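Local coordinates for DNA-entry nuclease (Competence-specific nuclease) (Streptococcus agalactiae ILRI112, PDB 4QGO), which probably cuts DNA without sequence specificity as a metal-dependent beta-beta-alpha (His-Me finger) nuclease, a virulence factor of this streptococcus, at residues Thr41-Val47 with Arg169-Arg173; Asp71-Tyr77 with Arg161-Asn167; Val108-Ile114 with Asn134-Ala140. The protein carries 1 engineered substitution. One frame throughout, in Å; residues are numbered along the deposited sequence. Where two conformers were deposited one is given.

Contact 1. Residues Thr41-Val47 with Arg169-Arg173; sequences TNLNADV and RVRYR. With SO4 (sulfate ion), chain C.
L43 drives one methyl between two arginines: CD2 lies over the centre of the R173 guanidinium, 3.4 Å from R173 CZ, and also over a face of the R171 guanidinium, 3.7 Å from R171 CZ. Its other methyl, CD1, rests on the strand backbone at the carbonyl of R171. The apolar contact continues along the loop at A45, whose CB meets CB of R171 at 3.8 Å, while CG of R171 packs against the carbonyl oxygen of N44.

A hydrogen bond holds the loop at each end, between side chains at one and to a backbone carbonyl at the other. At the first, R173 NH2 donates to N42 OD1 (3.0 Å, N-H...O angle 163°), an acceptor lying in the guanidinium plane although the amide itself stands nearly upright to that plane, 83° away. R173 keeps CG anti to its own N (chi1 -177°) and bends only at chi3, which carries the guanidinium past L43 to the asparagine. At the other end R169 NH2 makes a weak bond to V47 O; its stronger partner is V49 O. Three waters add loop-to-arginine bridges, among them one from N44 O to R171 NE.

Charge gathers round a sulfate, probably from the crystallisation liquor. R173 NH1 donates to O4 of the ion at 2.8 Å, R171 NH2 does so weakly, and N67 also binds the ion. E192 gives R173 NH2 a carboxylate partner and accepts from T41 OG1, while N67 and A68 O take R171 NH1.

The loop between strands 33-36 and 52-54 thus lies across one face of strand 170-177, which runs between strands 188-195 and 66-70 in the large antiparallel sheet; V170 and Y172 point from the opposite face onto helix 153-165.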
loop_
_atom_site.group_PDB
_atom_site.type_symbol
_atom_site.label_atom_id
_atom_site.label_comp_id
_atom_site.label_asym_id
_atom_site.label_seq_id
_atom_site.Cartn_x
_atom_site.Cartn_y
_atom_site.Cartn_z
ATOM N N THR A 41 14.322 5.914 -3.460
ATOM C CA THR A 41 14.149 4.535 -3.902
ATOM C C THR A 41 15.067 4.272 -5.087
ATOM O O THR A 41 15.441 5.204 -5.805
ATOM C CB THR A 41 12.687 4.246 -4.300
ATOM O OG1 THR A 41 12.600 2.945 -4.897
ATOM C CG2 THR A 41 12.175 5.295 -5.280
ATOM N N ASN A 42 15.432 3.007 -5.283
ATOM C CA ASN A 42 16.325 2.675 -6.382
ATOM C C ASN A 42 15.605 2.331 -7.674
ATOM O O ASN A 42 16.229 1.863 -8.632
ATOM C CB ASN A 42 17.293 1.551 -5.991
ATOM C CG ASN A 42 16.596 0.232 -5.701
ATOM O OD1 ASN A 42 15.438 0.020 -6.070
ATOM N ND2 ASN A 42 17.308 -0.670 -5.037
ATOM N N LEU A 43 14.289 2.543 -7.695
ATOM C CA LEU A 43 13.501 2.283 -8.898
ATOM C C LEU A 43 14.054 3.024 -10.095
ATOM O O LEU A 43 14.407 4.190 -10.003
ATOM C CB LEU A 43 12.040 2.673 -8.693
ATOM C CG LEU A 43 11.182 1.795 -7.788
ATOM C CD1 LEU A 43 9.816 2.436 -7.639
ATOM C CD2 LEU A 43 11.069 0.397 -8.375
ATOM N N ASN A 44 14.111 2.322 -11.225
ATOM C CA ASN A 44 14.589 2.909 -12.469
ATOM C C ASN A 44 13.405 3.227 -13.386
ATOM O O ASN A 44 12.758 2.329 -13.918
ATOM C CB ASN A 44 15.580 1.969 -13.154
ATOM C CG ASN A 44 16.176 2.569 -14.414
ATOM O OD1 ASN A 44 15.952 3.738 -14.717
ATOM N ND2 ASN A 44 16.972 1.776 -15.132
ATOM N N ALA A 45 13.103 4.516 -13.527
ATOM C CA ALA A 45 12.020 4.961 -14.401
ATOM C C ALA A 45 12.520 5.285 -15.797
ATOM O O ALA A 45 11.730 5.558 -16.691
ATOM C CB ALA A 45 11.322 6.176 -13.802
ATOM N N ASP A 46 13.835 5.252 -15.987
ATOM C CA ASP A 46 14.418 5.611 -17.278
ATOM C C ASP A 46 14.623 4.358 -18.121
ATOM O O ASP A 46 15.750 4.001 -18.494
ATOM C CB ASP A 46 15.731 6.369 -17.068
ATOM C CG ASP A 46 16.281 6.944 -18.350
ATOM O OD1 ASP A 46 15.515 7.033 -19.335
ATOM O OD2 ASP A 46 17.475 7.309 -18.368
ATOM N N VAL A 47 13.522 3.670 -18.390
ATOM C CA VAL A 47 13.551 2.436 -19.161
ATOM C C VAL A 47 12.540 2.543 -20.298
ATOM O O VAL A 47 11.404 2.980 -20.097
ATOM C CB VAL A 47 13.248 1.199 -18.279
ATOM C CG1 VAL A 47 14.368 0.967 -17.277
ATOM C CG2 VAL A 47 11.951 1.376 -17.536
ATOM N N ARG A 169 5.988 9.593 -16.652
ATOM C CA ARG A 169 6.142 8.143 -16.580
ATOM C C ARG A 169 6.592 7.808 -15.167
ATOM O O ARG A 169 7.605 8.325 -14.697
ATOM C CB ARG A 169 7.205 7.666 -17.568
ATOM C CG ARG A 169 6.780 7.723 -19.030
ATOM C CD ARG A 169 6.359 6.347 -19.522
ATOM N NE ARG A 169 7.497 5.444 -19.647
ATOM C CZ ARG A 169 7.412 4.180 -20.048
ATOM N NH1 ARG A 169 6.228 3.630 -20.341
ATOM N NH2 ARG A 169 8.510 3.450 -20.127
ATOM N N VAL A 170 5.833 6.963 -14.485
ATOM C CA VAL A 170 6.130 6.670 -13.085
ATOM C C VAL A 170 6.376 5.182 -12.868
ATOM O O VAL A 170 5.495 4.358 -13.083
ATOM C CB VAL A 170 5.007 7.161 -12.148
ATOM C CG1 VAL A 170 5.397 6.884 -10.698
ATOM C CG2 VAL A 170 4.776 8.655 -12.342
ATOM N N ARG A 171 7.599 4.848 -12.466
ATOM C CA ARG A 171 7.928 3.492 -12.039
ATOM C C ARG A 171 7.465 3.357 -10.579
ATOM O O ARG A 171 7.701 4.238 -9.770
ATOM C CB ARG A 171 9.435 3.261 -12.189
ATOM C CG ARG A 171 9.922 1.882 -11.799
ATOM C CD ARG A 171 9.501 0.774 -12.789
ATOM N NE ARG A 171 10.148 -0.462 -12.364
ATOM C CZ ARG A 171 9.683 -1.270 -11.416
ATOM N NH1 ARG A 171 8.514 -1.021 -10.829
ATOM N NH2 ARG A 171 10.377 -2.339 -11.061
ATOM N N TYR A 172 6.779 2.258 -10.264
ATOM C CA TYR A 172 6.010 2.135 -9.019
ATOM C C TYR A 172 6.152 0.721 -8.479
ATOM O O TYR A 172 6.085 -0.249 -9.240
ATOM C CB TYR A 172 4.538 2.417 -9.348
ATOM C CG TYR A 172 3.549 2.611 -8.205
ATOM C CD1 TYR A 172 3.840 3.425 -7.117
ATOM C CD2 TYR A 172 2.280 2.039 -8.268
ATOM C CE1 TYR A 172 2.904 3.619 -6.096
ATOM C CE2 TYR A 172 1.345 2.237 -7.262
ATOM C CZ TYR A 172 1.657 3.030 -6.188
ATOM O OH TYR A 172 0.730 3.236 -5.177
ATOM N N ARG A 173 6.358 0.601 -7.171
ATOM C CA ARG A 173 6.499 -0.701 -6.532
ATOM C C ARG A 173 5.794 -0.675 -5.186
ATOM O O ARG A 173 6.058 0.196 -4.360
ATOM C CB ARG A 173 7.977 -1.085 -6.371
ATOM C CG ARG A 173 8.225 -2.477 -5.762
ATOM C CD ARG A 173 9.676 -2.936 -5.984
ATOM N NE ARG A 173 10.661 -2.014 -5.410
ATOM C CZ ARG A 173 11.888 -1.819 -5.891
ATOM N NH1 ARG A 173 12.313 -2.477 -6.973
ATOM N NH2 ARG A 173 12.701 -0.953 -5.295
HETATM S S SO4 C . 11.759 -5.604 -8.692
HETATM O O1 SO4 C . 10.846 -6.148 -7.699
HETATM O O2 SO4 C . 11.695 -6.392 -9.911
HETATM O O3 SO4 C . 13.140 -5.624 -8.195
HETATM O O4 SO4 C . 11.391 -4.232 -9.011
HETATM O O HOH W 1 14.776 -1.446 -8.273
HETATM O O HOH W 2 12.338 -0.360 -14.210
HETATM O O HOH W 3 10.238 6.200 -19.006
#

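Contact 2. Residues Asp71-Tyr77 with Arg161-Asn167; sequences DRTIRQY and RKAVDQN
R75 leaves its backbone with chi1 at 179°, CG beside the carbonyl carbon, and folds at chi2 (80°), which lays its guanidinium against D165, whose CG stands beside its own N and brings the carboxylate up to the loop. The resulting salt bridge is side-on and bidentate: R75 NE reaches D165 OD1 at 2.8 Å and R75 NH2 reaches D165 OD2 at 2.9 Å, the two groups nearly coplanar. Y77 OH donates to the same OD1 (2.7 Å) from the other face of the carboxylate plane. The R75 guanidinium is sandwiched between R161 CG and Y77 CE1, on opposite faces and each offset toward the rim. R161 NH2 bonds to S158, its NE near the like charge of R75.

R72 binds the turn beyond the helix: in the conformer of N167 described here, one of two, R72 NH1 donates to its OD1 at 3.0 Å, nearly straight (174°). R72 CG lies against V164 O. The apolar part is V164 CG1, which packs on the backbone of D71 and on R75 CD.

The loop after strand 66-70 crosses the C-terminal end of helix 153-165, closed by N167 in a Schellman motif; R75 NH1 bonds to A117 O in helix 116-119, and V164 continues onto V170 of strand 170-177.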
loop_
_atom_site.group_PDB
_atom_site.type_symbol
_atom_site.label_atom_id
_atom_site.label_comp_id
_atom_site.label_asym_id
_atom_site.label_seq_id
_atom_site.Cartn_x
_atom_site.Cartn_y
_atom_site.Cartn_z
ATOM N N ASP A 71 1.780 5.136 -17.029
ATOM C CA ASP A 71 1.667 6.317 -17.870
ATOM C C ASP A 71 0.220 6.438 -18.343
ATOM O O ASP A 71 -0.646 5.640 -17.948
ATOM C CB ASP A 71 2.683 6.308 -19.035
ATOM C CG ASP A 71 2.464 5.166 -20.021
ATOM O OD1 ASP A 71 1.310 4.737 -20.236
ATOM O OD2 ASP A 71 3.463 4.700 -20.608
ATOM N N ARG A 72 -0.049 7.428 -19.181
ATOM C CA ARG A 72 -1.426 7.695 -19.581
ATOM C C ARG A 72 -2.067 6.596 -20.408
ATOM O O ARG A 72 -3.289 6.586 -20.560
ATOM C CB ARG A 72 -1.530 9.038 -20.302
ATOM C CG ARG A 72 -1.502 10.211 -19.343
ATOM C CD ARG A 72 -1.876 11.500 -20.026
ATOM N NE ARG A 72 -3.254 11.885 -19.750
ATOM C CZ ARG A 72 -3.675 13.143 -19.681
ATOM N NH1 ARG A 72 -2.819 14.143 -19.865
ATOM N NH2 ARG A 72 -4.948 13.403 -19.424
ATOM N N THR A 73 -1.268 5.675 -20.946
ATOM C CA THR A 73 -1.837 4.582 -21.736
ATOM C C THR A 73 -2.582 3.536 -20.906
ATOM O O THR A 73 -3.386 2.781 -21.452
ATOM C CB THR A 73 -0.795 3.860 -22.632
ATOM O OG1 THR A 73 0.097 3.078 -21.820
ATOM C CG2 THR A 73 -0.001 4.861 -23.476
ATOM N N ILE A 74 -2.318 3.470 -19.601
ATOM C CA ILE A 74 -3.026 2.510 -18.753
ATOM C C ILE A 74 -3.816 3.161 -17.618
ATOM O O ILE A 74 -4.511 2.481 -16.867
ATOM C CB ILE A 74 -2.102 1.391 -18.208
ATOM C CG1 ILE A 74 -1.020 1.952 -17.280
ATOM C CG2 ILE A 74 -1.477 0.621 -19.362
ATOM C CD1 ILE A 74 -0.240 0.857 -16.556
ATOM N N ARG A 75 -3.719 4.485 -17.522
ATOM C CA ARG A 75 -4.508 5.280 -16.604
ATOM C C ARG A 75 -5.997 5.085 -16.875
ATOM O O ARG A 75 -6.432 5.072 -18.031
ATOM C CB ARG A 75 -4.120 6.751 -16.781
ATOM C CG ARG A 75 -4.874 7.733 -15.910
ATOM C CD ARG A 75 -4.345 7.826 -14.481
ATOM N NE ARG A 75 -4.913 9.019 -13.856
ATOM C CZ ARG A 75 -6.100 9.074 -13.258
ATOM N NH1 ARG A 75 -6.854 7.987 -13.134
ATOM N NH2 ARG A 75 -6.528 10.235 -12.770
ATOM N N GLN A 76 -6.770 4.921 -15.808
ATOM C CA GLN A 76 -8.205 4.697 -15.923
ATOM C C GLN A 76 -8.980 5.810 -15.226
ATOM O O GLN A 76 -9.016 5.882 -13.993
ATOM C CB GLN A 76 -8.561 3.325 -15.345
ATOM C CG GLN A 76 -10.052 3.014 -15.265
ATOM C CD GLN A 76 -10.742 2.958 -16.616
ATOM O OE1 GLN A 76 -10.936 3.978 -17.275
ATOM N NE2 GLN A 76 -11.135 1.757 -17.026
ATOM N N TYR A 77 -9.602 6.676 -16.028
ATOM C CA TYR A 77 -10.364 7.811 -15.510
ATOM C C TYR A 77 -11.810 7.425 -15.252
ATOM O O TYR A 77 -12.503 8.091 -14.480
ATOM C CB TYR A 77 -10.308 8.984 -16.499
ATOM C CG TYR A 77 -8.924 9.556 -16.689
ATOM C CD1 TYR A 77 -8.326 10.306 -15.686
ATOM C CD2 TYR A 77 -8.227 9.353 -17.870
ATOM C CE1 TYR A 77 -7.050 10.842 -15.855
ATOM C CE2 TYR A 77 -6.961 9.877 -18.050
ATOM C CZ TYR A 77 -6.381 10.621 -17.038
ATOM O OH TYR A 77 -5.113 11.136 -17.219
ATOM N N ARG A 161 -1.010 9.634 -9.221
ATOM C CA ARG A 161 -2.071 9.950 -10.171
ATOM C C ARG A 161 -1.866 11.332 -10.771
ATOM O O ARG A 161 -1.973 11.511 -11.990
ATOM C CB ARG A 161 -3.407 9.884 -9.440
ATOM C CG ARG A 161 -4.611 10.008 -10.315
ATOM C CD ARG A 161 -5.888 9.791 -9.519
ATOM N NE ARG A 161 -6.091 10.853 -8.537
ATOM C CZ ARG A 161 -6.062 10.671 -7.223
ATOM N NH1 ARG A 161 -5.838 9.456 -6.725
ATOM N NH2 ARG A 161 -6.261 11.706 -6.412
ATOM N N LYS A 162 -1.562 12.310 -9.926
ATOM C CA LYS A 162 -1.364 13.670 -10.414
ATOM C C LYS A 162 -0.156 13.759 -11.343
ATOM O O LYS A 162 -0.189 14.486 -12.341
ATOM C CB LYS A 162 -1.267 14.656 -9.247
ATOM C CG LYS A 162 -2.618 14.874 -8.580
ATOM C CD LYS A 162 -2.515 15.675 -7.296
ATOM C CE LYS A 162 -3.888 15.807 -6.644
ATOM N NZ LYS A 162 -3.850 16.701 -5.453
ATOM N N ALA A 163 0.897 13.006 -11.034
ATOM C CA ALA A 163 2.082 12.955 -11.885
ATOM C C ALA A 163 1.757 12.367 -13.255
ATOM O O ALA A 163 2.135 12.923 -14.299
ATOM C CB ALA A 163 3.182 12.151 -11.195
ATOM N N VAL A 164 1.070 11.230 -13.264
ATOM C CA VAL A 164 0.679 10.609 -14.524
ATOM C C VAL A 164 -0.202 11.569 -15.324
ATOM O O VAL A 164 -0.089 11.645 -16.556
ATOM C CB VAL A 164 -0.056 9.264 -14.292
ATOM C CG1 VAL A 164 -0.742 8.785 -15.568
ATOM C CG2 VAL A 164 0.921 8.210 -13.779
ATOM N N ASP A 165 -1.036 12.335 -14.625
ATOM C CA ASP A 165 -1.964 13.246 -15.292
ATOM C C ASP A 165 -1.239 14.460 -15.879
ATOM O O ASP A 165 -1.803 15.197 -16.698
ATOM C CB ASP A 165 -3.095 13.638 -14.339
ATOM C CG ASP A 165 -4.070 12.491 -14.103
ATOM O OD1 ASP A 165 -3.978 11.492 -14.845
ATOM O OD2 ASP A 165 -4.928 12.582 -13.196
ATOM N N GLN A 166 -0.002 14.663 -15.437
ATOM C CA GLN A 166 0.878 15.690 -15.989
ATOM C C GLN A 166 1.807 15.086 -17.037
ATOM O O GLN A 166 2.843 15.666 -17.361
ATOM C CB GLN A 166 1.708 16.343 -14.884
ATOM C CG GLN A 166 0.916 17.184 -13.902
ATOM C CD GLN A 166 1.764 17.666 -12.745
ATOM O OE1 GLN A 166 2.769 17.044 -12.398
ATOM N NE2 GLN A 166 1.364 18.778 -12.139
ATOM N N ASN A 167 1.434 13.912 -17.542
ATOM C CA ASN A 167 2.175 13.217 -18.599
ATOM C C ASN A 167 3.535 12.667 -18.172
ATOM O O ASN A 167 4.441 12.522 -18.989
ATOM C CB ASN A 167 2.322 14.106 -19.841
ATOM C CG ASN A 167 0.988 14.556 -20.386
ATOM O OD1 ASN A 167 0.076 13.753 -20.547
ATOM N ND2 ASN A 167 0.863 15.848 -20.664
HETATM O O HOH W 4 1.886 9.715 -18.423
#

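Contact 3. Residues Val108-Ile114 with Asn134-Ala140; sequences VDKGALI and NVVTQTA. Engineered in segment 108-114: A112 (natural residue His).
V108-A112 and V135-T139 pair as two antiparallel strands, their short axes 4.5 Å apart at closest approach and 139° between directions, with D109-Q138 and G111-V136 as hydrogen-bonded pairs. G111 N donates to V136 O at 2.8 Å and V136 N returns a bond to G111 O, while D109 and Q138 exchange a second pair of bonds. L113 N donates to N134 O just past the last strand pair.

N134 then extends the pairing with its side chain. With chi1 at -167°, its CG lies beside the carbonyl carbon, and the amide comes alongside the backbone of I114: OD1 accepts from I114 N at 2.9 Å in the carbonyl plane, on a lone pair, and ND2 donates to I114 O at 3.1 Å, almost straight (177°). N55 supplies another donor to OD1, so this buried oxygen has two protein partners.

On the face carrying K110 and V135, K110 CB touches V135 CG1 at 3.8 Å. A112, an engineered residue where the natural sequence has histidine, is on this face too. Over the other face, Q138 extends past G111, OE1 lying 3.4 Å from G111 CA, and its NE2 goes on to Q153. L113 CD1 meets V136 CG1 at 3.9 Å, and both side chains also touch M189 of strand 188-195. At the far end V108 CG1 meets T137 CG2, and D109 OD2 passes close to A140 CA while H106 and Q144 bind its carboxylate.

T139 is the N-cap of helix 140-144, its side chain capping a backbone N and also bonded to S142 OG. The two antiparallel strands, joined by a long loop that carries helix 116-119, fit the beta-beta part of the beta-beta-alpha fold of His-Me finger nucleases, with helix 153-165 probably the alpha element; the engineered position lies on the first strand, consistent with the place of the general-base histidine in this family.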
loop_
_atom_site.group_PDB
_atom_site.type_symbol
_atom_site.label_atom_id
_atom_site.label_comp_id
_atom_site.label_asym_id
_atom_site.label_seq_id
_atom_site.Cartn_x
_atom_site.Cartn_y
_atom_site.Cartn_z
ATOM N N VAL A 108 -12.001 -2.158 8.413
ATOM C CA VAL A 108 -11.144 -2.545 7.284
ATOM C C VAL A 108 -11.790 -2.355 5.916
ATOM O O VAL A 108 -13.015 -2.379 5.787
ATOM C CB VAL A 108 -10.641 -3.999 7.407
ATOM C CG1 VAL A 108 -9.707 -4.142 8.603
ATOM C CG2 VAL A 108 -11.809 -4.990 7.495
ATOM N N ASP A 109 -10.926 -2.157 4.918
ATOM C CA ASP A 109 -11.305 -1.999 3.518
ATOM C C ASP A 109 -10.529 -3.020 2.703
ATOM O O ASP A 109 -9.451 -3.459 3.102
ATOM C CB ASP A 109 -10.887 -0.620 2.987
ATOM C CG ASP A 109 -11.675 0.522 3.587
ATOM O OD1 ASP A 109 -12.789 0.297 4.094
ATOM O OD2 ASP A 109 -11.184 1.669 3.509
ATOM N N LYS A 110 -11.091 -3.403 1.566
ATOM C CA LYS A 110 -10.335 -4.142 0.576
ATOM C C LYS A 110 -9.277 -3.179 0.081
ATOM O O LYS A 110 -9.581 -2.179 -0.571
ATOM C CB LYS A 110 -11.244 -4.596 -0.562
ATOM C CG LYS A 110 -12.215 -5.693 -0.145
ATOM C CD LYS A 110 -13.275 -5.950 -1.213
ATOM C CE LYS A 110 -14.363 -6.876 -0.689
ATOM N NZ LYS A 110 -15.614 -6.798 -1.500
ATOM N N GLY A 111 -8.029 -3.458 0.433
ATOM C CA GLY A 111 -6.944 -2.573 0.028
ATOM C C GLY A 111 -6.180 -3.037 -1.201
ATOM O O GLY A 111 -5.469 -4.037 -1.147
ATOM N N ALA A 112 -6.314 -2.309 -2.309
ATOM C CA ALA A 112 -5.546 -2.632 -3.509
ATOM C C ALA A 112 -4.078 -2.271 -3.352
ATOM O O ALA A 112 -3.746 -1.218 -2.810
ATOM C CB ALA A 112 -6.113 -1.894 -4.709
ATOM N N LEU A 113 -3.196 -3.138 -3.842
ATOM C CA LEU A 113 -1.778 -2.788 -3.912
ATOM C C LEU A 113 -1.587 -1.746 -5.007
ATOM O O LEU A 113 -1.020 -0.671 -4.770
ATOM C CB LEU A 113 -0.911 -4.019 -4.200
ATOM C CG LEU A 113 -0.540 -4.893 -2.991
ATOM C CD1 LEU A 113 -1.748 -5.469 -2.275
ATOM C CD2 LEU A 113 0.380 -6.035 -3.446
ATOM N N ILE A 114 -2.071 -2.080 -6.203
ATOM C CA ILE A 114 -2.026 -1.166 -7.344
ATOM C C ILE A 114 -3.444 -0.672 -7.629
ATOM O O ILE A 114 -4.324 -1.457 -7.967
ATOM C CB ILE A 114 -1.464 -1.855 -8.606
ATOM C CG1 ILE A 114 -0.125 -2.548 -8.312
ATOM C CG2 ILE A 114 -1.299 -0.839 -9.722
ATOM C CD1 ILE A 114 1.005 -1.595 -7.964
ATOM N N ASN A 134 -3.783 -8.833 -5.662
ATOM C CA ASN A 134 -3.714 -7.365 -5.601
ATOM C C ASN A 134 -4.496 -6.747 -4.451
ATOM O O ASN A 134 -4.607 -5.531 -4.380
ATOM C CB ASN A 134 -4.208 -6.744 -6.929
ATOM C CG ASN A 134 -3.876 -5.246 -7.062
ATOM O OD1 ASN A 134 -2.774 -4.813 -6.758
ATOM N ND2 ASN A 134 -4.844 -4.457 -7.523
ATOM N N VAL A 135 -5.047 -7.564 -3.555
ATOM C CA VAL A 135 -5.906 -7.029 -2.497
ATOM C C VAL A 135 -5.551 -7.623 -1.146
ATOM O O VAL A 135 -5.423 -8.843 -1.011
ATOM C CB VAL A 135 -7.400 -7.302 -2.792
ATOM C CG1 VAL A 135 -8.269 -6.734 -1.664
ATOM C CG2 VAL A 135 -7.795 -6.714 -4.137
ATOM N N VAL A 136 -5.389 -6.749 -0.155
ATOM C CA VAL A 136 -5.158 -7.171 1.223
ATOM C C VAL A 136 -6.211 -6.578 2.147
ATOM O O VAL A 136 -6.984 -5.693 1.759
ATOM C CB VAL A 136 -3.753 -6.774 1.735
ATOM C CG1 VAL A 136 -2.670 -7.506 0.946
ATOM C CG2 VAL A 136 -3.544 -5.245 1.664
ATOM N N THR A 137 -6.245 -7.082 3.377
ATOM C CA THR A 137 -7.052 -6.486 4.429
ATOM C C THR A 137 -6.312 -5.263 4.936
ATOM O O THR A 137 -5.226 -5.384 5.489
ATOM C CB THR A 137 -7.276 -7.483 5.571
ATOM O OG1 THR A 137 -8.034 -8.591 5.073
ATOM C CG2 THR A 137 -8.021 -6.828 6.739
ATOM N N GLN A 138 -6.886 -4.082 4.721
ATOM C CA GLN A 138 -6.201 -2.841 5.051
ATOM C C GLN A 138 -7.082 -1.984 5.945
ATOM O O GLN A 138 -8.303 -1.875 5.723
ATOM C CB GLN A 138 -5.838 -2.070 3.777
ATOM C CG GLN A 138 -4.898 -0.889 4.043
ATOM C CD GLN A 138 -4.394 -0.258 2.764
ATOM O OE1 GLN A 138 -5.100 -0.241 1.750
ATOM N NE2 GLN A 138 -3.170 0.261 2.796
ATOM N N THR A 139 -6.480 -1.372 6.956
ATOM C CA THR A 139 -7.292 -0.526 7.830
ATOM C C THR A 139 -7.957 0.598 7.021
ATOM O O THR A 139 -7.393 1.095 6.034
ATOM C CB THR A 139 -6.505 0.063 9.012
ATOM O OG1 THR A 139 -5.561 1.034 8.524
ATOM C CG2 THR A 139 -5.793 -1.044 9.781
ATOM N N ALA A 140 -9.163 0.986 7.430
ATOM C CA ALA A 140 -9.855 2.073 6.760
ATOM C C ALA A 140 -9.005 3.335 6.769
ATOM O O ALA A 140 -8.919 4.025 5.756
ATOM C CB ALA A 140 -11.205 2.338 7.418
#

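Overall arrangement
Contact 3 is the buried one, near the centre of the chain, and joins two strands through backbone bonds, extended by one asparagine side chain, with mixed polar and apolar packing. Contacts 1 and 2 lie farther out, where arginines do most of the joining: in contact 1 they pack on a leucine and bind a sulfate, in contact 2 they meet an aspartate and a helix end. Contact 2 uses helix 153-165 and contact 1 the strand 170-177 that follows it in the chain; the two touch through the R169-D71 salt bridge and the packing of V170 on A163 and V164. Y172 packs on I114, tying contact 1 to contact 3. Contacts 2 and 3 do not touch, their nearest atoms about 7 Å apart.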